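PDB 5V8K: p800 reaction center core protein from Heliobacterium modesticaldum, which forms the light-harvesting and electron-transfer core of a homodimeric photosynthetic reaction center, carrying bacteriochlorophylls g and g' and probably sharing a [4Fe-4S] cluster between its two subunits. Local coordinates for residues Gln51-Ala56 / Ala72-Pro77; Phe274-Val279 / His390-Pro395; Leu526-Ile531 / Ile591-Ala596. One frame throughout, in Å; residues are numbered along the deposited sequence.

How the contacts relate
All three contacts are buried, but they lie at different depths. The centre of contact 2 lies about 12 Å from the centre of the chain, that of contact 3 about 17 Å and that of contact 1 about 26 Å, where it joins loops toward one end of the helix bundle. Contacts 2 and 3 pair segments of long transmembrane helices, one nearly parallel and the other nearly antiparallel. Contacts 1 and 3 touch where A56 packs on W595 of helix 575-599. Each has a pigment beside it, held differently: a backbone N-H grips an ester carbonyl oxygen in contact 1, an indole edge and a methionine sulfur touch a vinyl in contact 2, and a histidine binds magnesium in contact 3.

Contact 1: Gln51-Ala56 / Ala72-Pro77; sequences QGVLWA and AVALSP. Unlike the reference sequence in segment 72-77: V73 (reference Thr). With GBF (Bacteriochlorophyll g), chain B.
A type II beta turn from V73 to S76 presses its second residue, A74, against G52 and V53 in the loop that leaves helix 48-51. The meeting is small and apolar: V53 CG2 lies 3.7 Å from A74 CB, and the same methyl of alanine rests 4.1 Å from G52 C. V53 has CG1 anti to its backbone N (chi1 -172°), which leaves CG2 as the branch that reaches the turn. Alanine suits the corner because a single methyl fills the short gap between backbones, whose closest CA atoms, those of G52 and A74, are 5.5 Å apart. G52 has the positive phi, 74°, that glycine adopts easily where a chain leaves a helix. The turn itself is closed by S76 N bonded to V73 O at 3.0 Å, and S76 then serves as N-cap of the next helix, its OG accepting from A79 N. Farther along the first loop lies a bacteriochlorophyll g: A56 N donates to its ester carbonyl oxygen O1D at 2.9 Å, while W55 lays one ring face over the pigment's CMA methyl, which stands 3.5 Å above the ring plane toward the rim. W46 meets W55 edge-to-face. Helix 58-67 connects the two loops and packs on them, A58 and Y62 touching V53 and the Y62 hydroxyl bonding L75 N; A56 leans on helix 575-599.

Contact 2: Phe274-Val279 / His390-Pro395; sequences FWIGGV and HFTMVP. With GBF (Bacteriochlorophyll g), chain T.
W275 and M393 meet with their side chains crossing at about a right angle, W275 CZ2 sitting 3.9 Å from M393 CG. The tightest packing here is against a bacteriochlorophyll g: the pigment's vinyl end, CBB, comes to 3.3 Å from the same CZ2, arriving at the edge of the indole. CBB also comes to 3.4 Å from M393 SD. The large indole suits its place: the axes of the segments are 11.5 Å apart, too far for small residues to bridge, and with CG anti to its backbone N (chi1 -178°) the ring extends across. M393 is flexible enough to bend at chi3 (-70°), which carries CE over one face of the H390 ring on its own helix. V279 continues the apolar wall, its CG2 3.6 Å from the pigment atom C1B. The side away from the pigment, still buried, is only methyl against methyl, I276 CD1 touching T392 CG2 at 3.9 Å, with W275 CZ3 4.2 Å from T392 CG2. Threonine can pack like an apolar residue here because its OG1 bonds back to G388 O of its own helix. Segments 274-279 and 390-395, on helices 258-291 and 376-401, run at 24° to each other; helix 437-447 covers I276 through F441 and I445, helix 200-224 backs W275 and V279, and helix 311-344 lies against H390, F391 and V394.

Contact 3: Leu526-Ile531 / Ile591-Ala596; sequences LGAHFI and IVCMWA. With GB0 (Bacteriochlorophyll g'), chain C.
One histidine ring, that of H529, is bound to a metal and touched by a cysteine sulfur at once. H529 NE2 holds the magnesium of a bacteriochlorophyll g' at 2.3 Å, while C593 SG from the facing helix lies 3.3 Å from H529 CE1. The sulfur approaches the ring obliquely, 60° off its normal. The pigment's CMA methyl stands 3.8 Å above the centre of one imidazole face, so metal and methyl together should limit how the ring can turn. The other ring nitrogen, ND1, makes a weak hydrogen bond to L525 O, one turn back on the same helix, consistent with NE2 being the nitrogen that binds magnesium. Bacteriochlorophyll g' is the pigment of the special pair in heliobacterial reaction centers, and axial ligation by a transmembrane histidine recalls the primary donor of photosystem I, the related type I center. Segments 526-531 and 591-596, on helices 520-539 and 575-599, run nearly antiparallel, at 162°, with axes 9.3 Å apart. Small residues permit that spacing: A528 CB fits against V592 CG1 at 3.7 Å and against C593 SG at 3.9 Å. Cysteine is also slim enough to slip in beside the macrocycle, its CB 3.4 Å from the pigment's keto carbon CAD. M594, next along, runs its flexible chain past the ester O2D. L526 packs on T340 of the second subunit, while W595, on the other helix, makes a weak hydrogen bond from NE1 to the OBD of a bacteriochlorophyll g.

Contact 1: Gln51-Ala56 / Ala72-Pro77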
# COMPACT_ATOMS: atom_id res chain seq x y z
N GLN A 51 26.39 26.05 -7.23
CA GLN A 51 25.09 25.46 -7.47
C GLN A 51 23.93 26.37 -7.08
O GLN A 51 22.79 26.09 -7.46
CB GLN A 51 24.96 24.13 -6.73
CG GLN A 51 25.87 23.00 -7.19
CD GLN A 51 25.47 21.73 -6.48
OE1 GLN A 51 26.02 21.39 -5.43
NE2 GLN A 51 24.44 21.04 -7.02
N GLY A 52 24.19 27.43 -6.34
CA GLY A 52 23.14 28.32 -5.89
C GLY A 52 22.35 27.65 -4.77
O GLY A 52 22.85 26.79 -4.05
N VAL A 53 21.10 28.08 -4.61
CA VAL A 53 20.16 27.46 -3.69
C VAL A 53 19.30 26.50 -4.50
O VAL A 53 18.54 26.92 -5.36
CB VAL A 53 19.30 28.50 -2.97
CG1 VAL A 53 18.48 27.81 -1.89
CG2 VAL A 53 20.20 29.64 -2.37
N LEU A 54 19.45 25.21 -4.25
CA LEU A 54 18.76 24.17 -5.01
C LEU A 54 17.73 23.38 -4.23
O LEU A 54 16.86 22.77 -4.85
CB LEU A 54 19.80 23.18 -5.58
CG LEU A 54 19.38 22.12 -6.59
CD1 LEU A 54 18.69 22.70 -7.82
CD2 LEU A 54 20.68 21.35 -6.94
N TRP A 55 17.77 23.40 -2.91
CA TRP A 55 17.03 22.42 -2.13
C TRP A 55 15.83 23.08 -1.50
O TRP A 55 15.76 24.29 -1.32
CB TRP A 55 17.92 21.80 -1.06
CG TRP A 55 19.02 20.94 -1.62
CD1 TRP A 55 19.09 20.41 -2.85
CD2 TRP A 55 20.21 20.53 -0.95
NE1 TRP A 55 20.27 19.69 -3.01
CE2 TRP A 55 20.96 19.73 -1.84
CE3 TRP A 55 20.73 20.76 0.32
CZ2 TRP A 55 22.16 19.17 -1.50
CZ3 TRP A 55 21.96 20.20 0.66
CH2 TRP A 55 22.66 19.43 -0.25
N ALA A 56 14.83 22.27 -1.26
CA ALA A 56 13.60 22.71 -0.65
C ALA A 56 13.83 22.76 0.83
O ALA A 56 14.53 21.89 1.35
CB ALA A 56 12.42 21.80 -1.02
N ALA A 72 19.82 38.09 -3.43
CA ALA A 72 19.37 36.74 -3.13
C ALA A 72 20.34 35.69 -3.62
O ALA A 72 19.94 34.54 -3.82
CB ALA A 72 17.98 36.50 -3.71
N VAL A 73 21.61 36.05 -3.82
CA VAL A 73 22.65 35.05 -4.03
C VAL A 73 22.80 34.20 -2.77
O VAL A 73 22.70 34.70 -1.65
CB VAL A 73 24.00 35.72 -4.37
CG1 VAL A 73 25.03 34.64 -4.67
CG2 VAL A 73 23.89 36.64 -5.50
N ALA A 74 23.05 32.91 -2.97
CA ALA A 74 23.30 32.03 -1.84
C ALA A 74 24.37 32.61 -0.94
O ALA A 74 25.44 33.04 -1.40
CB ALA A 74 23.74 30.66 -2.32
N LEU A 75 24.06 32.67 0.35
CA LEU A 75 24.99 33.10 1.39
C LEU A 75 25.50 34.52 1.15
O LEU A 75 26.62 34.85 1.51
CB LEU A 75 26.17 32.11 1.51
CG LEU A 75 25.78 30.66 1.84
CD1 LEU A 75 27.03 29.78 1.87
CD2 LEU A 75 25.06 30.57 3.19
N SER A 76 24.68 35.39 0.54
CA SER A 76 25.11 36.77 0.32
C SER A 76 25.23 37.51 1.64
O SER A 76 24.71 37.06 2.67
CB SER A 76 24.12 37.51 -0.56
OG SER A 76 22.92 37.79 0.18
N PRO A 77 25.89 38.68 1.63
CA PRO A 77 25.91 39.48 2.86
C PRO A 77 24.52 39.83 3.37
O PRO A 77 24.29 39.80 4.58
CB PRO A 77 26.74 40.72 2.47
CG PRO A 77 27.67 40.23 1.35
CD PRO A 77 26.80 39.21 0.59
MG GBF B . 16.86 13.51 1.41
CHA GBF B . 15.96 16.77 0.29
CHB GBF B . 19.92 14.58 1.73
CHC GBF B . 17.39 10.63 3.24
CHD GBF B . 13.36 12.83 1.53
NA GBF B . 17.74 15.27 1.06
C1A GBF B . 17.37 16.49 0.62
C2A GBF B . 18.40 17.61 0.47
C3A GBF B . 19.61 16.70 0.53
C4A GBF B . 19.06 15.44 1.16
CMA GBF B . 20.04 16.35 -0.88
CAA GBF B . 18.30 18.69 1.54
CBA GBF B . 18.34 18.14 2.96
CGA GBF B . 16.95 17.83 3.46
O1A GBF B . 15.96 18.45 3.09
O2A GBF B . 16.72 16.79 4.39
NB GBF B . 18.47 12.76 2.40
C1B GBF B . 19.70 13.28 2.37
C2B GBF B . 20.58 12.46 3.08
C3B GBF B . 19.82 11.38 3.52
C4B GBF B . 18.53 11.58 3.02
CMB GBF B . 22.04 12.76 3.37
CAB GBF B . 20.26 10.20 4.28
CBB GBF B . 21.36 10.03 4.95
NC GBF B . 15.63 12.04 2.15
C1C GBF B . 16.01 10.98 2.85
C2C GBF B . 15.06 9.94 3.38
C3C GBF B . 13.94 10.73 2.83
C4C GBF B . 14.29 11.88 2.13
CMC GBF B . 15.29 8.66 2.59
CAC GBF B . 12.53 10.33 3.03
CBC GBF B . 12.16 9.10 3.82
ND GBF B . 15.12 14.45 1.14
C1D GBF B . 13.83 14.13 1.06
C2D GBF B . 12.74 15.13 0.46
C3D GBF B . 13.75 16.06 0.22
C4D GBF B . 15.08 15.71 0.58
CMD GBF B . 11.28 15.06 0.25
CAD GBF B . 13.81 17.41 -0.35
OBD GBF B . 12.92 18.18 -0.85
CBD GBF B . 15.21 17.95 -0.18
CGD GBF B . 15.74 18.39 -1.50
O1D GBF B . 15.72 19.55 -1.84
O2D GBF B . 16.22 17.37 -2.40
CED GBF B . 16.49 17.64 -3.76
C1 GBF B . 15.45 16.85 5.11
C2 GBF B . 15.57 17.77 6.33
C3 GBF B . 14.76 18.83 6.59
C4 GBF B . 13.65 19.16 5.63
C5 GBF B . 15.03 19.64 7.85
C6 GBF B . 14.66 21.11 7.71
C7 GBF B . 14.73 21.84 9.03
C8 GBF B . 14.14 23.06 9.13
C9 GBF B . 13.47 23.65 7.92
C10 GBF B . 14.13 23.90 10.40
C11 GBF B . 14.53 23.11 11.64
C12 GBF B . 14.06 23.79 12.91
C13 GBF B . 14.86 24.52 13.70
C14 GBF B . 16.29 24.73 13.35
C15 GBF B . 14.30 25.14 14.97

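Contact 2: Phe274-Val279 / His390-Pro395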
# COMPACT_ATOMS: atom_id res chain seq x y z
N PHE A 274 -4.83 21.54 9.90
CA PHE A 274 -5.44 22.42 10.89
C PHE A 274 -6.97 22.29 10.89
O PHE A 274 -7.59 22.45 11.94
CB PHE A 274 -5.05 23.88 10.64
CG PHE A 274 -3.74 24.27 11.27
CD1 PHE A 274 -3.69 24.61 12.61
CD2 PHE A 274 -2.56 24.29 10.54
CE1 PHE A 274 -2.49 24.96 13.21
CE2 PHE A 274 -1.37 24.63 11.14
CZ PHE A 274 -1.34 24.97 12.48
N TRP A 275 -7.58 22.01 9.74
CA TRP A 275 -9.02 21.80 9.68
C TRP A 275 -9.41 20.60 10.53
O TRP A 275 -10.30 20.67 11.37
CB TRP A 275 -9.43 21.59 8.21
CG TRP A 275 -10.88 21.39 7.90
CD1 TRP A 275 -11.96 22.01 8.48
CD2 TRP A 275 -11.41 20.52 6.89
NE1 TRP A 275 -13.13 21.56 7.89
CE2 TRP A 275 -12.81 20.65 6.90
CE3 TRP A 275 -10.83 19.63 5.98
CZ2 TRP A 275 -13.64 19.92 6.04
CZ3 TRP A 275 -11.63 18.91 5.14
CH2 TRP A 275 -13.03 19.06 5.17
N ILE A 276 -8.72 19.48 10.32
CA ILE A 276 -9.09 18.25 10.98
C ILE A 276 -8.69 18.30 12.44
O ILE A 276 -9.46 17.92 13.32
CB ILE A 276 -8.49 17.05 10.25
CG1 ILE A 276 -9.14 16.93 8.87
CG2 ILE A 276 -8.66 15.77 11.07
CD1 ILE A 276 -8.45 16.01 7.90
N GLY A 277 -7.48 18.79 12.74
CA GLY A 277 -7.07 18.94 14.13
C GLY A 277 -7.88 19.97 14.88
O GLY A 277 -8.14 19.82 16.07
N GLY A 278 -8.29 21.04 14.20
CA GLY A 278 -9.15 22.01 14.86
C GLY A 278 -10.50 21.43 15.21
O GLY A 278 -11.03 21.66 16.31
N VAL A 279 -11.09 20.68 14.28
CA VAL A 279 -12.37 20.03 14.56
C VAL A 279 -12.22 19.00 15.68
O VAL A 279 -13.10 18.86 16.53
CB VAL A 279 -12.93 19.41 13.26
CG1 VAL A 279 -14.16 18.53 13.53
CG2 VAL A 279 -13.31 20.54 12.30
N HIS A 390 -16.34 15.85 1.26
CA HIS A 390 -17.47 15.28 2.00
C HIS A 390 -17.12 13.92 2.58
O HIS A 390 -17.58 13.58 3.68
CB HIS A 390 -18.69 15.17 1.09
CG HIS A 390 -19.23 16.50 0.69
ND1 HIS A 390 -18.57 17.34 -0.18
CD2 HIS A 390 -20.33 17.17 1.10
CE1 HIS A 390 -19.27 18.45 -0.33
NE2 HIS A 390 -20.34 18.36 0.43
N PHE A 391 -16.33 13.15 1.85
CA PHE A 391 -15.81 11.88 2.36
C PHE A 391 -15.02 12.09 3.66
O PHE A 391 -15.29 11.45 4.68
CB PHE A 391 -14.97 11.26 1.24
CG PHE A 391 -14.37 9.94 1.55
CD1 PHE A 391 -15.15 8.81 1.64
CD2 PHE A 391 -13.00 9.81 1.65
CE1 PHE A 391 -14.56 7.58 1.89
CE2 PHE A 391 -12.41 8.61 1.90
CZ PHE A 391 -13.18 7.49 2.04
N THR A 392 -14.03 12.99 3.62
CA THR A 392 -13.27 13.34 4.82
C THR A 392 -14.19 13.82 5.94
O THR A 392 -13.94 13.53 7.12
CB THR A 392 -12.23 14.42 4.48
OG1 THR A 392 -11.33 13.92 3.48
CG2 THR A 392 -11.42 14.75 5.69
N MET A 393 -15.24 14.55 5.61
CA MET A 393 -16.14 15.04 6.65
C MET A 393 -16.91 13.92 7.36
O MET A 393 -17.48 14.17 8.44
CB MET A 393 -17.17 16.02 6.06
CG MET A 393 -16.66 17.44 5.77
SD MET A 393 -18.04 18.60 5.57
CE MET A 393 -18.69 18.05 4.00
N VAL A 394 -16.96 12.70 6.81
CA VAL A 394 -17.72 11.61 7.46
C VAL A 394 -17.09 11.31 8.82
O VAL A 394 -17.79 11.41 9.84
CB VAL A 394 -17.82 10.35 6.57
CG1 VAL A 394 -18.34 9.14 7.34
CG2 VAL A 394 -18.76 10.62 5.37
N PRO A 395 -15.80 10.98 8.92
CA PRO A 395 -15.20 10.85 10.26
C PRO A 395 -15.22 12.15 11.07
O PRO A 395 -15.34 12.09 12.30
CB PRO A 395 -13.76 10.36 10.00
CG PRO A 395 -13.49 10.61 8.55
CD PRO A 395 -14.86 10.62 7.85
MG GBF T . -16.49 24.37 12.50
CHA GBF T . -17.53 25.23 15.74
CHB GBF T . -17.07 21.20 13.23
CHC GBF T . -16.01 23.89 9.16
CHD GBF T . -16.04 27.93 11.94
NA GBF T . -17.16 23.43 14.11
C1A GBF T . -17.58 23.81 15.31
C2A GBF T . -18.25 22.83 16.21
C3A GBF T . -17.59 21.59 15.59
C4A GBF T . -17.25 22.11 14.23
CMA GBF T . -16.32 21.13 16.31
CAA GBF T . -19.79 22.92 16.15
CBA GBF T . -20.39 22.48 14.82
CGA GBF T . -21.90 22.52 14.92
O1A GBF T . -22.47 21.99 15.87
O2A GBF T . -22.61 22.64 13.66
NB GBF T . -16.71 22.74 11.29
C1B GBF T . -16.79 21.48 11.79
C2B GBF T . -16.76 20.61 10.73
C3B GBF T . -16.48 21.36 9.60
C4B GBF T . -16.33 22.70 10.01
CMB GBF T . -17.00 19.11 10.80
CAB GBF T . -16.42 20.71 8.28
CBB GBF T . -16.48 21.27 7.09
NC GBF T . -16.13 25.64 10.94
C1C GBF T . -15.92 25.28 9.68
C2C GBF T . -15.50 26.20 8.58
C3C GBF T . -15.61 27.31 9.52
C4C GBF T . -15.92 26.98 10.83
CMC GBF T . -14.01 25.93 8.24
CAC GBF T . -15.33 28.69 9.07
CBC GBF T . -15.01 28.98 7.63
ND GBF T . -16.71 26.15 13.44
C1D GBF T . -16.49 27.45 13.25
C2D GBF T . -16.72 28.52 14.46
C3D GBF T . -17.12 27.48 15.30
C4D GBF T . -17.12 26.15 14.77
CMD GBF T . -16.59 29.99 14.62
CAD GBF T . -17.69 27.39 16.66
OBD GBF T . -17.75 28.22 17.63
CBD GBF T . -17.84 25.93 17.01
CGD GBF T . -16.88 25.44 18.06
O1D GBF T . -15.77 25.00 17.78
O2D GBF T . -17.20 25.49 19.45
CED GBF T . -16.16 25.96 20.30
C1 GBF T . -23.96 22.24 13.47
C2 GBF T . -24.08 21.86 12.02
C3 GBF T . -24.20 22.78 11.05
C4 GBF T . -24.24 24.25 11.36
C5 GBF T . -24.29 22.34 9.61

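Contact 3: Leu526-Ile531 / Ile591-Ala596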
# COMPACT_ATOMS: atom_id res chain seq x y z
N LEU A 526 11.92 5.86 -2.54
CA LEU A 526 12.16 4.52 -2.03
C LEU A 526 12.12 4.49 -0.51
O LEU A 526 11.53 3.58 0.07
CB LEU A 526 13.51 4.00 -2.51
CG LEU A 526 13.60 3.63 -3.99
CD1 LEU A 526 15.05 3.38 -4.34
CD2 LEU A 526 12.82 2.41 -4.25
N GLY A 527 12.75 5.46 0.15
CA GLY A 527 12.73 5.44 1.61
C GLY A 527 11.33 5.67 2.16
O GLY A 527 10.89 5.00 3.10
N ALA A 528 10.60 6.60 1.57
CA ALA A 528 9.24 6.85 2.01
C ALA A 528 8.33 5.64 1.81
O ALA A 528 7.44 5.37 2.64
CB ALA A 528 8.70 8.06 1.25
N HIS A 529 8.49 4.92 0.70
CA HIS A 529 7.68 3.74 0.45
C HIS A 529 7.94 2.68 1.51
O HIS A 529 7.00 2.03 1.99
CB HIS A 529 7.95 3.16 -0.96
CG HIS A 529 7.29 3.90 -2.07
ND1 HIS A 529 7.46 5.25 -2.27
CD2 HIS A 529 6.46 3.47 -3.05
CE1 HIS A 529 6.76 5.62 -3.33
NE2 HIS A 529 6.16 4.56 -3.81
N PHE A 530 9.21 2.42 1.81
CA PHE A 530 9.55 1.48 2.88
C PHE A 530 8.85 1.83 4.19
O PHE A 530 8.21 0.98 4.81
CB PHE A 530 11.06 1.45 3.11
CG PHE A 530 11.48 0.41 4.12
CD1 PHE A 530 11.56 -0.92 3.76
CD2 PHE A 530 11.73 0.75 5.44
CE1 PHE A 530 11.91 -1.89 4.69
CE2 PHE A 530 12.08 -0.21 6.38
CZ PHE A 530 12.17 -1.54 5.99
N ILE A 531 8.99 3.08 4.65
CA ILE A 531 8.37 3.47 5.92
C ILE A 531 6.85 3.31 5.85
O ILE A 531 6.21 2.83 6.80
CB ILE A 531 8.80 4.89 6.32
CG1 ILE A 531 10.31 4.95 6.57
CG2 ILE A 531 8.11 5.36 7.61
CD1 ILE A 531 10.83 6.35 6.86
N ILE A 591 2.78 12.22 1.69
CA ILE A 591 3.11 13.60 1.36
C ILE A 591 4.56 13.72 0.84
O ILE A 591 4.83 14.51 -0.07
CB ILE A 591 2.85 14.52 2.57
CG1 ILE A 591 1.37 14.53 2.99
CG2 ILE A 591 3.25 15.96 2.24
CD1 ILE A 591 0.38 14.63 1.88
N VAL A 592 5.50 12.94 1.40
CA VAL A 592 6.89 12.97 0.91
C VAL A 592 6.94 12.59 -0.56
O VAL A 592 7.68 13.19 -1.36
CB VAL A 592 7.79 12.03 1.73
CG1 VAL A 592 9.09 11.73 0.98
CG2 VAL A 592 8.07 12.60 3.12
N CYS A 593 6.18 11.56 -0.93
CA CYS A 593 6.16 11.09 -2.31
C CYS A 593 5.62 12.18 -3.22
O CYS A 593 6.20 12.45 -4.29
CB CYS A 593 5.31 9.83 -2.38
SG CYS A 593 6.11 8.36 -1.62
N MET A 594 4.57 12.88 -2.77
CA MET A 594 4.00 13.97 -3.54
C MET A 594 4.96 15.13 -3.61
O MET A 594 5.04 15.82 -4.63
CB MET A 594 2.66 14.39 -2.93
CG MET A 594 1.57 13.30 -3.04
SD MET A 594 0.06 13.87 -2.28
CE MET A 594 -0.49 14.70 -3.70
N TRP A 595 5.72 15.36 -2.54
CA TRP A 595 6.77 16.36 -2.55
C TRP A 595 7.82 16.07 -3.63
O TRP A 595 8.24 16.97 -4.35
CB TRP A 595 7.39 16.46 -1.17
CG TRP A 595 8.22 17.68 -1.13
CD1 TRP A 595 9.57 17.77 -1.32
CD2 TRP A 595 7.74 19.02 -0.98
NE1 TRP A 595 9.96 19.08 -1.27
CE2 TRP A 595 8.87 19.87 -1.05
CE3 TRP A 595 6.48 19.58 -0.77
CZ2 TRP A 595 8.76 21.24 -0.97
CZ3 TRP A 595 6.37 20.94 -0.68
CH2 TRP A 595 7.51 21.77 -0.77
N ALA A 596 8.20 14.81 -3.81
CA ALA A 596 9.05 14.45 -4.94
C ALA A 596 8.48 14.93 -6.26
O ALA A 596 9.20 15.48 -7.09
CB ALA A 596 9.27 12.95 -4.97
C1 GB0 C . -3.64 7.27 -1.65
C2 GB0 C . -3.96 8.13 -2.84
C3 GB0 C . -3.65 7.68 -4.03
C4 GB0 C . -2.99 6.36 -4.23
C5 GB0 C . -3.96 8.55 -5.18
C6 GB0 C . -4.80 7.80 -6.18
NB GB0 C . 3.98 2.28 -5.01
ND GB0 C . 4.34 6.10 -5.98
C10 GB0 C . -6.31 10.45 -8.54
C11 GB0 C . -7.75 10.39 -9.01
C12 GB0 C . -7.86 10.98 -10.40
C13 GB0 C . -9.03 11.43 -10.85
C14 GB0 C . -10.24 11.41 -9.98
C15 GB0 C . -9.21 11.96 -12.24
C1A GB0 C . 2.49 5.91 -3.49
C1B GB0 C . 3.57 1.78 -3.85
C1C GB0 C . 5.57 2.77 -7.61
C1D GB0 C . 4.98 6.85 -6.83
C2A GB0 C . 1.95 5.97 -2.08
C2B GB0 C . 3.85 0.43 -3.85
C2C GB0 C . 6.26 2.57 -8.92
C2D GB0 C . 4.87 8.43 -6.88
C3A GB0 C . 2.48 4.67 -1.51
C3B GB0 C . 4.46 0.09 -5.04
C3C GB0 C . 6.35 4.05 -9.02
C3D GB0 C . 3.98 8.36 -5.81
C4A GB0 C . 2.86 4.01 -2.81
C4B GB0 C . 4.57 1.29 -5.74
C4C GB0 C . 5.84 4.78 -7.97
C4D GB0 C . 3.68 7.07 -5.27
C7 GB0 C . -5.06 8.72 -7.33
C8 GB0 C . -6.11 9.54 -7.35
C9 GB0 C . -7.04 9.59 -6.18
CAA GB0 C . 0.43 6.04 -2.02
CAB GB0 C . 4.83 -1.32 -5.32
CAC GB0 C . 6.94 4.79 -10.15
CAD GB0 C . 3.23 9.36 -5.04
CBA GB0 C . -0.05 6.27 -0.59
CBB GB0 C . 5.65 -1.75 -6.23
CBC GB0 C . 7.54 4.11 -11.36
CBD GB0 C . 2.45 8.62 -3.99
CED GB0 C . -0.81 10.44 -3.63
CGA GB0 C . -1.55 6.42 -0.54
CGD GB0 C . 1.02 8.93 -4.24
CHA GB0 C . 2.84 7.19 -4.15
CHB GB0 C . 2.97 2.65 -2.83
CHC GB0 C . 5.23 1.44 -7.05
CHD GB0 C . 5.82 6.24 -7.87
CMA GB0 C . 3.73 4.79 -0.61
CMB GB0 C . 3.49 -0.57 -2.81
CMC GB0 C . 7.60 1.86 -8.71
CMD GB0 C . 5.45 9.48 -7.72
NA GB0 C . 3.20 4.82 -3.80
NC GB0 C . 5.32 3.94 -7.06
O1A GB0 C . -2.26 5.67 0.12
O1D GB0 C . 0.34 8.42 -5.12
O2A GB0 C . -2.21 7.27 -1.51
O2D GB0 C . 0.46 9.91 -3.38
OBD GB0 C . 3.18 10.63 -5.03
MG GB0 C . 4.37 4.25 -5.29